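Local atomic coordinates of esterase (PDB entry 3DOH), a protein that hydrolyses ester bonds as a thermostable carboxylesterase, joining an immunoglobulin-like domain to a catalytic domain of the alpha/beta-hydrolase type. Residues Val6-Leu11 and Val26-Val31; Val61-Ser66 and Lys79-Glu84. One frame throughout, in Å; residues are numbered along the deposited sequence.

Contact 1. Residues Val6-Leu11 and Val26-Val31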
ATOM      1  N   VAL A   6     -16.784  39.708  -1.144  1.00 50.02           N
ATOM      2  CA  VAL A   6     -15.642  39.156  -1.862  1.00 49.65           C
ATOM      3  C   VAL A   6     -15.461  39.834  -3.216  1.00 49.65           C
ATOM      4  O   VAL A   6     -16.352  39.796  -4.064  1.00 49.30           O
ATOM      5  CB  VAL A   6     -15.788  37.638  -2.075  1.00 49.51           C
ATOM      6  CG1 VAL A   6     -15.077  37.209  -3.349  1.00 49.22           C
ATOM      7  CG2 VAL A   6     -15.247  36.879  -0.872  1.00 49.36           C
ATOM      8  N   LYS A   7     -14.301  40.453  -3.412  1.00 49.54           N
ATOM      9  CA  LYS A   7     -14.091  41.349  -4.550  1.00 49.06           C
ATOM     10  C   LYS A   7     -13.915  40.618  -5.884  1.00 47.22           C
ATOM     11  O   LYS A   7     -14.375  41.104  -6.924  1.00 47.27           O
ATOM     12  CB  LYS A   7     -12.907  42.293  -4.277  1.00 49.63           C
ATOM     13  CG  LYS A   7     -12.915  42.924  -2.850  1.00 53.53           C
ATOM     14  CD  LYS A   7     -12.497  44.438  -2.883  1.00 57.40           C
ATOM     15  CE  LYS A   7     -13.630  45.384  -3.393  1.00 56.76           C
ATOM     16  NZ  LYS A   7     -13.215  46.836  -3.360  1.00 55.95           N
ATOM     17  N   SER A   8     -13.244  39.470  -5.846  1.00 44.52           N
ATOM     18  CA  SER A   8     -13.002  38.674  -7.047  1.00 42.10           C
ATOM     19  C   SER A   8     -12.421  37.337  -6.675  1.00 39.79           C
ATOM     20  O   SER A   8     -11.889  37.153  -5.569  1.00 38.86           O
ATOM     21  CB  SER A   8     -12.015  39.364  -7.995  1.00 42.22           C
ATOM     22  OG  SER A   8     -10.776  39.552  -7.337  1.00 42.72           O
ATOM     23  N   VAL A   9     -12.571  36.416  -7.622  1.00 37.18           N
ATOM     24  CA  VAL A   9     -11.959  35.102  -7.591  1.00 35.52           C
ATOM     25  C   VAL A   9     -11.305  34.863  -8.948  1.00 33.73           C
ATOM     26  O   VAL A   9     -11.955  34.862  -9.987  1.00 33.53           O
ATOM     27  CB  VAL A   9     -12.960  34.026  -7.215  1.00 35.49           C
ATOM     28  CG1 VAL A   9     -13.924  34.583  -6.183  1.00 35.56           C
ATOM     29  CG2 VAL A   9     -13.725  33.628  -8.409  1.00 37.15           C
ATOM     30  N   THR A  10      -9.992  34.752  -8.928  1.00 32.23           N
ATOM     31  CA  THR A  10      -9.217  34.804 -10.127  1.00 30.89           C
ATOM     32  C   THR A  10      -8.491  33.480 -10.274  1.00 30.36           C
ATOM     33  O   THR A  10      -7.800  33.020  -9.370  1.00 30.51           O
ATOM     34  CB  THR A  10      -8.201  35.925 -10.051  1.00 31.17           C
ATOM     35  OG1 THR A  10      -8.838  37.135  -9.628  1.00 30.04           O
ATOM     36  CG2 THR A  10      -7.566  36.134 -11.398  1.00 31.69           C
ATOM     37  N   LEU A  11      -8.703  32.861 -11.417  1.00 29.59           N
ATOM     38  CA  LEU A  11      -8.034  31.651 -11.813  1.00 28.99           C
ATOM     39  C   LEU A  11      -6.623  31.947 -12.267  1.00 28.79           C
ATOM     40  O   LEU A  11      -6.437  32.710 -13.205  1.00 29.34           O
ATOM     41  CB  LEU A  11      -8.817  31.066 -12.977  1.00 28.84           C
ATOM     42  CG  LEU A  11      -9.913  30.062 -12.626  1.00 29.03           C
ATOM     43  CD1 LEU A  11     -10.494  30.338 -11.255  1.00 28.22           C
ATOM     44  CD2 LEU A  11     -10.971  29.971 -13.733  1.00 25.49           C
ATOM     45  N   VAL A  26      -6.935  32.762  -6.727  1.00 33.06           N
ATOM     46  CA  VAL A  26      -6.744  33.905  -5.825  1.00 34.41           C
ATOM     47  C   VAL A  26      -8.061  34.635  -5.534  1.00 35.47           C
ATOM     48  O   VAL A  26      -8.765  35.082  -6.451  1.00 35.67           O
ATOM     49  CB  VAL A  26      -5.729  34.920  -6.405  1.00 34.54           C
ATOM     50  CG1 VAL A  26      -5.715  36.188  -5.604  1.00 33.04           C
ATOM     51  CG2 VAL A  26      -4.321  34.324  -6.442  1.00 35.07           C
ATOM     52  N   ILE A  27      -8.382  34.774  -4.256  1.00 36.34           N
ATOM     53  CA  ILE A  27      -9.610  35.448  -3.846  1.00 36.47           C
ATOM     54  C   ILE A  27      -9.250  36.809  -3.275  1.00 37.93           C
ATOM     55  O   ILE A  27      -8.403  36.889  -2.403  1.00 37.23           O
ATOM     56  CB  ILE A  27     -10.385  34.636  -2.771  1.00 36.57           C
ATOM     57  CG1 ILE A  27     -10.537  33.151  -3.206  1.00 35.42           C
ATOM     58  CG2 ILE A  27     -11.706  35.366  -2.421  1.00 36.62           C
ATOM     59  CD1 ILE A  27     -10.774  32.148  -2.107  1.00 33.73           C
ATOM     60  N   GLU A  28      -9.867  37.873  -3.790  1.00 40.63           N
ATOM     61  CA  GLU A  28      -9.676  39.218  -3.220  1.00 43.24           C
ATOM     62  C   GLU A  28     -10.806  39.490  -2.248  1.00 44.85           C
ATOM     63  O   GLU A  28     -11.963  39.680  -2.657  1.00 45.97           O
ATOM     64  CB  GLU A  28      -9.608  40.330  -4.285  1.00 42.96           C
ATOM     65  CG  GLU A  28      -9.434  41.734  -3.663  1.00 43.00           C
ATOM     66  CD  GLU A  28      -9.056  42.851  -4.663  1.00 43.41           C
ATOM     67  OE1 GLU A  28      -9.618  42.953  -5.776  1.00 39.82           O
ATOM     68  OE2 GLU A  28      -8.176  43.656  -4.305  1.00 46.22           O
ATOM     69  N   TYR A  29     -10.457  39.490  -0.968  1.00 45.95           N
ATOM     70  CA  TYR A  29     -11.389  39.772   0.103  1.00 47.32           C
ATOM     71  C   TYR A  29     -11.599  41.278   0.333  1.00 48.77           C
ATOM     72  O   TYR A  29     -10.716  42.075   0.005  1.00 48.38           O
ATOM     73  CB  TYR A  29     -10.885  39.087   1.368  1.00 47.00           C
ATOM     74  CG  TYR A  29     -11.266  37.616   1.402  1.00 46.97           C
ATOM     75  CD1 TYR A  29     -12.548  37.220   1.804  1.00 46.58           C
ATOM     76  CD2 TYR A  29     -10.359  36.623   1.019  1.00 45.34           C
ATOM     77  CE1 TYR A  29     -12.908  35.874   1.841  1.00 47.06           C
ATOM     78  CE2 TYR A  29     -10.702  35.274   1.058  1.00 44.98           C
ATOM     79  CZ  TYR A  29     -11.978  34.901   1.465  1.00 46.70           C
ATOM     80  OH  TYR A  29     -12.345  33.564   1.496  1.00 46.91           O
ATOM     81  N   PRO A  30     -12.781  41.675   0.890  1.00 50.61           N
ATOM     82  CA  PRO A  30     -13.022  43.112   1.163  1.00 51.72           C
ATOM     83  C   PRO A  30     -12.038  43.744   2.192  1.00 52.60           C
ATOM     84  O   PRO A  30     -11.672  44.899   2.035  1.00 52.31           O
ATOM     85  CB  PRO A  30     -14.500  43.150   1.632  1.00 51.49           C
ATOM     86  CG  PRO A  30     -15.106  41.849   1.204  1.00 50.46           C
ATOM     87  CD  PRO A  30     -13.963  40.864   1.277  1.00 50.86           C
ATOM     88  N   VAL A  31     -11.619  42.994   3.214  1.00 54.09           N
ATOM     89  CA  VAL A  31     -10.454  43.390   4.024  1.00 55.80           C
ATOM     90  C   VAL A  31      -9.244  42.510   3.811  1.00 56.50           C
ATOM     91  O   VAL A  31      -9.247  41.574   2.987  1.00 57.43           O
ATOM     92  CB  VAL A  31     -10.697  43.362   5.528  1.00 56.09           C
ATOM     93  CG1 VAL A  31     -10.492  44.783   6.141  1.00 56.54           C
ATOM     94  CG2 VAL A  31     -12.047  42.693   5.865  1.00 57.03           C
TER
HETATM   95  O   HOH W   1      -8.815  37.592  -7.100  1.00 33.27           O

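Contact 2. Residues Val61-Ser66 and Lys79-Glu84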
ATOM      1  N   VAL A  61      -2.464  27.034   1.436  1.00 41.07           N
ATOM      2  CA  VAL A  61      -3.118  28.373   1.446  1.00 40.88           C
ATOM      3  C   VAL A  61      -2.206  29.451   2.041  1.00 40.31           C
ATOM      4  O   VAL A  61      -1.512  29.191   3.020  1.00 40.39           O
ATOM      5  CB  VAL A  61      -4.445  28.415   2.256  1.00 40.84           C
ATOM      6  CG1 VAL A  61      -5.129  29.766   2.060  1.00 42.28           C
ATOM      7  CG2 VAL A  61      -5.379  27.342   1.830  1.00 40.85           C
ATOM      8  N   TYR A  62      -2.227  30.653   1.464  1.00 39.96           N
ATOM      9  CA  TYR A  62      -1.502  31.816   2.029  1.00 40.10           C
ATOM     10  C   TYR A  62      -2.068  33.195   1.598  1.00 40.92           C
ATOM     11  O   TYR A  62      -2.948  33.290   0.738  1.00 40.92           O
ATOM     12  CB  TYR A  62       0.024  31.718   1.775  1.00 39.02           C
ATOM     13  CG  TYR A  62       0.426  31.656   0.302  1.00 37.26           C
ATOM     14  CD1 TYR A  62       0.574  30.423  -0.356  1.00 35.61           C
ATOM     15  CD2 TYR A  62       0.635  32.816  -0.423  1.00 34.36           C
ATOM     16  CE1 TYR A  62       0.920  30.353  -1.700  1.00 34.97           C
ATOM     17  CE2 TYR A  62       0.980  32.763  -1.768  1.00 35.83           C
ATOM     18  CZ  TYR A  62       1.126  31.532  -2.402  1.00 36.26           C
ATOM     19  OH  TYR A  62       1.444  31.503  -3.737  1.00 34.42           O
ATOM     20  N   ALA A  63      -1.563  34.264   2.197  1.00 42.52           N
ATOM     21  CA  ALA A  63      -2.033  35.583   1.815  1.00 44.06           C
ATOM     22  C   ALA A  63      -0.911  36.501   1.404  1.00 45.11           C
ATOM     23  O   ALA A  63       0.187  36.394   1.924  1.00 46.64           O
ATOM     24  CB  ALA A  63      -2.813  36.187   2.934  1.00 44.18           C
ATOM     25  N   ASN A  64      -1.187  37.393   0.458  1.00 46.38           N
ATOM     26  CA  ASN A  64      -0.291  38.502   0.108  1.00 46.73           C
ATOM     27  C   ASN A  64      -1.125  39.753  -0.221  1.00 47.29           C
ATOM     28  O   ASN A  64      -2.371  39.732  -0.106  1.00 46.89           O
ATOM     29  CB  ASN A  64       0.634  38.119  -1.053  1.00 46.70           C
ATOM     30  CG  ASN A  64      -0.121  37.846  -2.363  1.00 48.19           C
ATOM     31  OD1 ASN A  64       0.197  36.902  -3.097  1.00 49.99           O
ATOM     32  ND2 ASN A  64      -1.100  38.681  -2.671  1.00 48.37           N
ATOM     33  N   ASN A  65      -0.448  40.832  -0.621  1.00 47.89           N
ATOM     34  CA  ASN A  65      -1.123  42.036  -1.089  1.00 48.56           C
ATOM     35  C   ASN A  65      -0.840  42.316  -2.549  1.00 48.43           C
ATOM     36  O   ASN A  65      -1.294  43.308  -3.104  1.00 48.56           O
ATOM     37  CB  ASN A  65      -0.780  43.243  -0.218  1.00 48.93           C
ATOM     38  CG  ASN A  65      -1.938  43.648   0.718  1.00 52.14           C
ATOM     39  OD1 ASN A  65      -3.145  43.617   0.353  1.00 52.94           O
ATOM     40  ND2 ASN A  65      -1.572  44.033   1.936  1.00 54.26           N
ATOM     41  N   SER A  66      -0.097  41.416  -3.167  1.00 48.53           N
ATOM     42  CA  SER A  66       0.235  41.512  -4.576  1.00 48.56           C
ATOM     43  C   SER A  66      -0.921  41.037  -5.470  1.00 48.43           C
ATOM     44  O   SER A  66      -1.337  41.762  -6.346  1.00 48.89           O
ATOM     45  CB  SER A  66       1.517  40.731  -4.861  1.00 48.29           C
ATOM     46  OG  SER A  66       1.369  39.359  -4.472  1.00 48.89           O
ATOM     47  N   LYS A  79      -5.325  41.390   1.424  1.00 47.80           N
ATOM     48  CA  LYS A  79      -6.647  41.169   0.855  1.00 47.12           C
ATOM     49  C   LYS A  79      -6.668  39.984  -0.117  1.00 45.98           C
ATOM     50  O   LYS A  79      -7.740  39.479  -0.476  1.00 46.73           O
ATOM     51  CB  LYS A  79      -7.209  42.459   0.221  1.00 47.36           C
ATOM     52  CG  LYS A  79      -6.385  43.028  -0.924  1.00 49.37           C
ATOM     53  CD  LYS A  79      -6.167  44.535  -0.769  1.00 51.34           C
ATOM     54  CE  LYS A  79      -7.286  45.337  -1.427  1.00 53.60           C
ATOM     55  NZ  LYS A  79      -6.745  46.495  -2.249  1.00 55.00           N
ATOM     56  N   TYR A  80      -5.506  39.514  -0.540  1.00 43.81           N
ATOM     57  CA  TYR A  80      -5.511  38.387  -1.461  1.00 41.82           C
ATOM     58  C   TYR A  80      -5.242  37.072  -0.753  1.00 41.08           C
ATOM     59  O   TYR A  80      -4.265  36.938   0.002  1.00 42.00           O
ATOM     60  CB  TYR A  80      -4.498  38.591  -2.575  1.00 41.54           C
ATOM     61  CG  TYR A  80      -4.776  39.778  -3.431  1.00 40.50           C
ATOM     62  CD1 TYR A  80      -5.715  39.703  -4.445  1.00 39.34           C
ATOM     63  CD2 TYR A  80      -4.105  40.986  -3.229  1.00 41.31           C
ATOM     64  CE1 TYR A  80      -5.988  40.786  -5.258  1.00 41.20           C
ATOM     65  CE2 TYR A  80      -4.382  42.103  -4.041  1.00 41.78           C
ATOM     66  CZ  TYR A  80      -5.328  41.977  -5.061  1.00 41.22           C
ATOM     67  OH  TYR A  80      -5.648  43.022  -5.880  1.00 40.92           O
ATOM     68  N   VAL A  81      -6.110  36.101  -0.995  1.00 39.01           N
ATOM     69  CA  VAL A  81      -5.881  34.759  -0.512  1.00 36.57           C
ATOM     70  C   VAL A  81      -5.620  33.837  -1.711  1.00 35.62           C
ATOM     71  O   VAL A  81      -6.427  33.739  -2.658  1.00 34.61           O
ATOM     72  CB  VAL A  81      -7.040  34.273   0.400  1.00 36.93           C
ATOM     73  CG1 VAL A  81      -7.021  32.747   0.586  1.00 35.51           C
ATOM     74  CG2 VAL A  81      -6.977  34.999   1.741  1.00 34.64           C
ATOM     75  N   VAL A  82      -4.453  33.198  -1.643  1.00 33.92           N
ATOM     76  CA  VAL A  82      -3.990  32.272  -2.632  1.00 32.44           C
ATOM     77  C   VAL A  82      -4.246  30.848  -2.199  1.00 32.02           C
ATOM     78  O   VAL A  82      -3.863  30.429  -1.110  1.00 31.25           O
ATOM     79  CB  VAL A  82      -2.477  32.426  -2.881  1.00 32.56           C
ATOM     80  CG1 VAL A  82      -1.932  31.265  -3.802  1.00 31.76           C
ATOM     81  CG2 VAL A  82      -2.189  33.764  -3.515  1.00 32.45           C
ATOM     82  N   LEU A  83      -4.881  30.109  -3.092  1.00 31.83           N
ATOM     83  CA  LEU A  83      -5.101  28.696  -2.916  1.00 31.77           C
ATOM     84  C   LEU A  83      -4.299  28.042  -4.007  1.00 31.90           C
ATOM     85  O   LEU A  83      -4.642  28.169  -5.176  1.00 33.01           O
ATOM     86  CB  LEU A  83      -6.577  28.375  -3.170  1.00 31.75           C
ATOM     87  CG  LEU A  83      -7.651  29.072  -2.333  1.00 31.03           C
ATOM     88  CD1 LEU A  83      -8.977  28.576  -2.789  1.00 28.70           C
ATOM     89  CD2 LEU A  83      -7.444  28.808  -0.846  1.00 27.73           C
ATOM     90  N   GLU A  84      -3.225  27.356  -3.660  1.00 31.34           N
ATOM     91  CA  GLU A  84      -2.440  26.690  -4.672  1.00 30.75           C
ATOM     92  C   GLU A  84      -3.030  25.309  -4.968  1.00 29.52           C
ATOM     93  O   GLU A  84      -3.556  24.642  -4.090  1.00 29.81           O
ATOM     94  CB  GLU A  84      -0.975  26.688  -4.230  1.00 31.50           C
ATOM     95  CG  GLU A  84      -0.277  25.347  -4.286  1.00 36.46           C
ATOM     96  CD  GLU A  84       1.165  25.454  -4.744  1.00 44.10           C
ATOM     97  OE1 GLU A  84       1.813  26.507  -4.487  1.00 44.61           O
ATOM     98  OE2 GLU A  84       1.630  24.481  -5.393  1.00 47.64           O
TER

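Contact 1. Residues Val6-Leu11 and Val26-Val31
Ser8 pairs with Glu28 and Thr10 with Val26 in an antiparallel beta contact, the open end of the hairpin made by strands 8-16 and 19-29 near the N-terminus of the modelled chain. Two hydrogen bonds join Thr10 and Val26 in both directions; that from Val26 N to Thr10 O (2.8 Å) is the straighter, at 171°. At the next hydrogen-bonded pair Glu28 N reaches Ser8 O, but the return bond is divided. Glu28 O takes Lys7 N at 2.6 Å, nearly along the C=O axis, and holds Ser8 N only weakly. Lys7 and Ser8 thus both face Glu28, which makes a classic beta bulge at the start of the strand. The hairpin belongs to the immunoglobulin-like domain, whose sheet continues from strand 19-29 to strand 80-85 and from strand 8-16 to strand 129-139.

The two faces of the hairpin differ in character. On the face of Ser8, Thr10, Val26 and Glu28, one water bridges Ser8 OG and Thr10 OG1 (2.6 Å to the latter) and donates to Val26 O, a carbonyl that already accepts Thr10 N. Ser8 OG is put there by a chi1 of 60°, which also lays it 3.4 Å from Glu28 CB. The aliphatic parts of the next two side chains cross, Lys7 CB lying 3.6 Å from Glu28 CG. Their charged ends stay apart; the Glu28 carboxylate has a long, weak ion pair with Lys79. On the side of Val9 and Ile27, Val6, just before the strand, touches two neighbours: Val6 CG1 meets Ile27 CG2 at 4.0 Å, and Val6 CG2 approaches Tyr29 CE1 obliquely at 3.7 Å. Ile27 CG2 also lies over one face of the Tyr29 ring, toward the rim, and Tyr29 OH is hydrogen-bonded to Gln114.

Contact 2. Residues Val61-Ser66 and Lys79-Glu84
Strands 53-64 and 80-85, antiparallel neighbours in the sheet of the immunoglobulin-like domain, meet here through Tyr62 with Val82 and Asn64 with Tyr80, both hydrogen-bonded pairs. Val82 N gives Tyr62 O the shorter bond of its pair, 2.8 Å, and Tyr62 N answers to Val82 O; the two bonds between Asn64 and Tyr80 are less straight.

Tyr62 carries much of the side-chain contact. With chi1 at 60°, CG sits between the backbone N and the carbonyl carbon, and the ring lies alongside Val82. Val82 CB stands over one face of the Tyr62 ring, a CH-pi contact 3.8 Å from the centroid and 19° off the normal, while Val82 CG1 reaches Tyr62 CZ at 3.4 Å. Tyr62 OH bonds to Leu69 O in the loop that follows. On the opposite face of the sheet Val61 splits its branches, CG1 to Val81 CG1 (3.8 Å) and CG2 to Leu83 CD2 (3.7 Å).

Beyond the strand, Asn65 turns its amide back: Lys79 N donates to Asn65 OD1 at 3.3 Å, a straight N-H approach from above the carbonyl plane, and Asn65 ND2 bonds to Glu32. Asn64 O and Asn65 O both lie at the edge of the Tyr80 ring, near its plane. Of the two, Asn65 O faces a ring C-H, 3.4 Å from Tyr80 CE2, probably a mildly favourable electrostatic approach added to the backbone pairing.

Contact 1 closes before contact 2 opens along the chain, yet their centres lie only 9 Å apart, because strands 19-29 and 80-85 are adjacent and antiparallel in one sheet. Probable hydrogen bonds from Ile27 N to Val81 O and from Tyr29 N to Lys79 O join them, giving the continuous order 8-16, 19-29, 80-85, 53-64. Phe43 of strand 43-48 meets Ile27 and Tyr29 of contact 1 and Val61, Val81 and Leu83 of contact 2. Both pairings are local in sequence, a tight hairpin and a looped return; the longer-range step joins 19-29 to 80-85. Together they form four consecutive strands of the immunoglobulin-like domain's sheet, separate from the sheet of the alpha/beta-hydrolase domain.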